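Local coordinates for D-alanyl transferase DltD (Enterococcus faecalis, PDB 6O93), which probably transfers D-alanine onto lipoteichoic acid at the cell membrane of this Gram-positive bacterium, at residues A[288-292]-A[361-365]. Residues are numbered along the deposited sequence; the frame is centred on the assembly and turned at random.
Sequences VDVLF and QVDEF
At Q361 the methyl CD2 of L291 comes up against the helix backbone, packing 3.6 Å from O of Q361, the carbonyl that accepts the helical hydrogen bond from N of F365. V362 receives the same methyl. CD2 of L291 sits 3.6 Å from CA of V362 and touches its CG2 branch as well, while V362 also packs on V100 of strand 98-102. The pairing belongs to the three-layer α/β/α sandwich expected of an SGNH-hydrolase-like fold: residues 361-365 of helix 352-367 run nearly antiparallel to residues 289-292 of strand 289-294 in the parallel five-stranded sheet, with segment axes 9.6 Å apart, and L291 and D289 direct their side chains at the helix whereas V290 turns to helix 272-285 on the other side. One turn beyond Q361, F365 carries its ring toward the strand, CG lying anti to the backbone N (chi1 163°). CB of L291 stands over the ring centre in a CH-pi contact, 3.8 Å from the centroid and 11° off the normal. The far end of the ring reaches the main chain, where O of D289 approaches CZ of F365 at the edge, 3.4 Å away. CE1 of F365 meets the face of the D289 carboxylate, 3.7 Å from its CG, with the two planes 70° apart, and K98 makes both a cation-pi contact with this ring and a hydrogen bond to O of F365.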
loop_
_atom_site.group_PDB
_atom_site.type_symbol
_atom_site.label_atom_id
_atom_site.label_comp_id
_atom_site.label_asym_id
_atom_site.label_seq_id
_atom_site.Cartn_x
_atom_site.Cartn_y
_atom_site.Cartn_z
ATOM N N VAL A 288 -3.639 3.011 -15.397
ATOM C CA VAL A 288 -2.503 2.399 -14.717
ATOM C C VAL A 288 -2.677 0.887 -14.732
ATOM O O VAL A 288 -3.714 0.367 -14.306
ATOM C CB VAL A 288 -2.377 2.921 -13.276
ATOM C CG1 VAL A 288 -1.115 2.373 -12.620
ATOM C CG2 VAL A 288 -2.387 4.444 -13.253
ATOM N N ASP A 289 -1.657 0.184 -15.217
ATOM C CA ASP A 289 -1.616 -1.271 -15.176
ATOM C C ASP A 289 -1.059 -1.693 -13.822
ATOM O O ASP A 289 0.022 -1.248 -13.428
ATOM C CB ASP A 289 -0.752 -1.810 -16.317
ATOM C CG ASP A 289 -0.970 -3.290 -16.577
ATOM O OD1 ASP A 289 -1.884 -3.888 -15.968
ATOM O OD2 ASP A 289 -0.221 -3.855 -17.403
ATOM N N VAL A 290 -1.796 -2.538 -13.105
ATOM C CA VAL A 290 -1.524 -2.788 -11.695
ATOM C C VAL A 290 -1.476 -4.284 -11.428
ATOM O O VAL A 290 -2.338 -5.037 -11.893
ATOM C CB VAL A 290 -2.586 -2.123 -10.794
ATOM C CG1 VAL A 290 -2.222 -2.302 -9.326
ATOM C CG2 VAL A 290 -2.730 -0.654 -11.144
ATOM N N LEU A 291 -0.473 -4.705 -10.661
ATOM C CA LEU A 291 -0.410 -6.052 -10.110
ATOM C C LEU A 291 -0.803 -5.989 -8.637
ATOM O O LEU A 291 -0.149 -5.299 -7.846
ATOM C CB LEU A 291 0.989 -6.646 -10.269
ATOM C CG LEU A 291 1.232 -7.981 -9.556
ATOM C CD1 LEU A 291 0.315 -9.073 -10.099
ATOM C CD2 LEU A 291 2.685 -8.383 -9.685
ATOM N N PHE A 292 -1.865 -6.702 -8.276
ATOM C CA PHE A 292 -2.342 -6.760 -6.902
ATOM C C PHE A 292 -1.823 -8.020 -6.223
ATOM O O PHE A 292 -1.841 -9.106 -6.808
ATOM C CB PHE A 292 -3.871 -6.727 -6.856
ATOM C CG PHE A 292 -4.461 -5.450 -7.383
ATOM C CD1 PHE A 292 -4.734 -5.303 -8.733
ATOM C CD2 PHE A 292 -4.730 -4.394 -6.532
ATOM C CE1 PHE A 292 -5.270 -4.125 -9.222
ATOM C CE2 PHE A 292 -5.265 -3.213 -7.016
ATOM C CZ PHE A 292 -5.535 -3.079 -8.362
ATOM N N GLN A 361 6.480 -12.596 -9.593
ATOM C CA GLN A 361 5.259 -12.124 -10.232
ATOM C C GLN A 361 5.396 -10.675 -10.680
ATOM O O GLN A 361 4.916 -10.308 -11.758
ATOM C CB GLN A 361 4.075 -12.290 -9.281
ATOM C CG GLN A 361 3.818 -13.735 -8.884
ATOM C CD GLN A 361 3.635 -14.638 -10.087
ATOM O OE1 GLN A 361 2.937 -14.288 -11.039
ATOM N NE2 GLN A 361 4.281 -15.800 -10.061
ATOM N N VAL A 362 6.049 -9.836 -9.873
ATOM C CA VAL A 362 6.271 -8.448 -10.273
ATOM C C VAL A 362 7.151 -8.393 -11.515
ATOM O O VAL A 362 6.847 -7.686 -12.484
ATOM C CB VAL A 362 6.886 -7.640 -9.115
ATOM C CG1 VAL A 362 7.362 -6.284 -9.616
ATOM C CG2 VAL A 362 5.882 -7.464 -7.992
ATOM N N ASP A 363 8.259 -9.137 -11.505
ATOM C CA ASP A 363 9.182 -9.105 -12.636
ATOM C C ASP A 363 8.496 -9.566 -13.917
ATOM O O ASP A 363 8.616 -8.922 -14.966
ATOM C CB ASP A 363 10.406 -9.971 -12.338
ATOM C CG ASP A 363 11.581 -9.645 -13.237
ATOM O OD1 ASP A 363 12.054 -8.490 -13.191
ATOM O OD2 ASP A 363 12.033 -10.537 -13.986
ATOM N N GLU A 364 7.772 -10.686 -13.852
ATOM C CA GLU A 364 7.023 -11.147 -15.016
ATOM C C GLU A 364 6.010 -10.100 -15.456
ATOM O O GLU A 364 5.819 -9.870 -16.657
ATOM C CB GLU A 364 6.324 -12.471 -14.702
ATOM C CG GLU A 364 7.274 -13.639 -14.456
ATOM C CD GLU A 364 6.544 -14.904 -14.032
ATOM O OE1 GLU A 364 5.309 -14.849 -13.856
ATOM O OE2 GLU A 364 7.203 -15.954 -13.874
ATOM N N PHE A 365 5.358 -9.447 -14.491
ATOM C CA PHE A 365 4.382 -8.407 -14.801
ATOM C C PHE A 365 5.037 -7.223 -15.503
ATOM O O PHE A 365 4.457 -6.642 -16.429
ATOM C CB PHE A 365 3.691 -7.976 -13.505
ATOM C CG PHE A 365 2.966 -6.662 -13.591
ATOM C CD1 PHE A 365 1.768 -6.556 -14.276
ATOM C CD2 PHE A 365 3.467 -5.542 -12.948
ATOM C CE1 PHE A 365 1.094 -5.346 -14.337
ATOM C CE2 PHE A 365 2.798 -4.332 -13.004
ATOM C CZ PHE A 365 1.611 -4.234 -13.699
#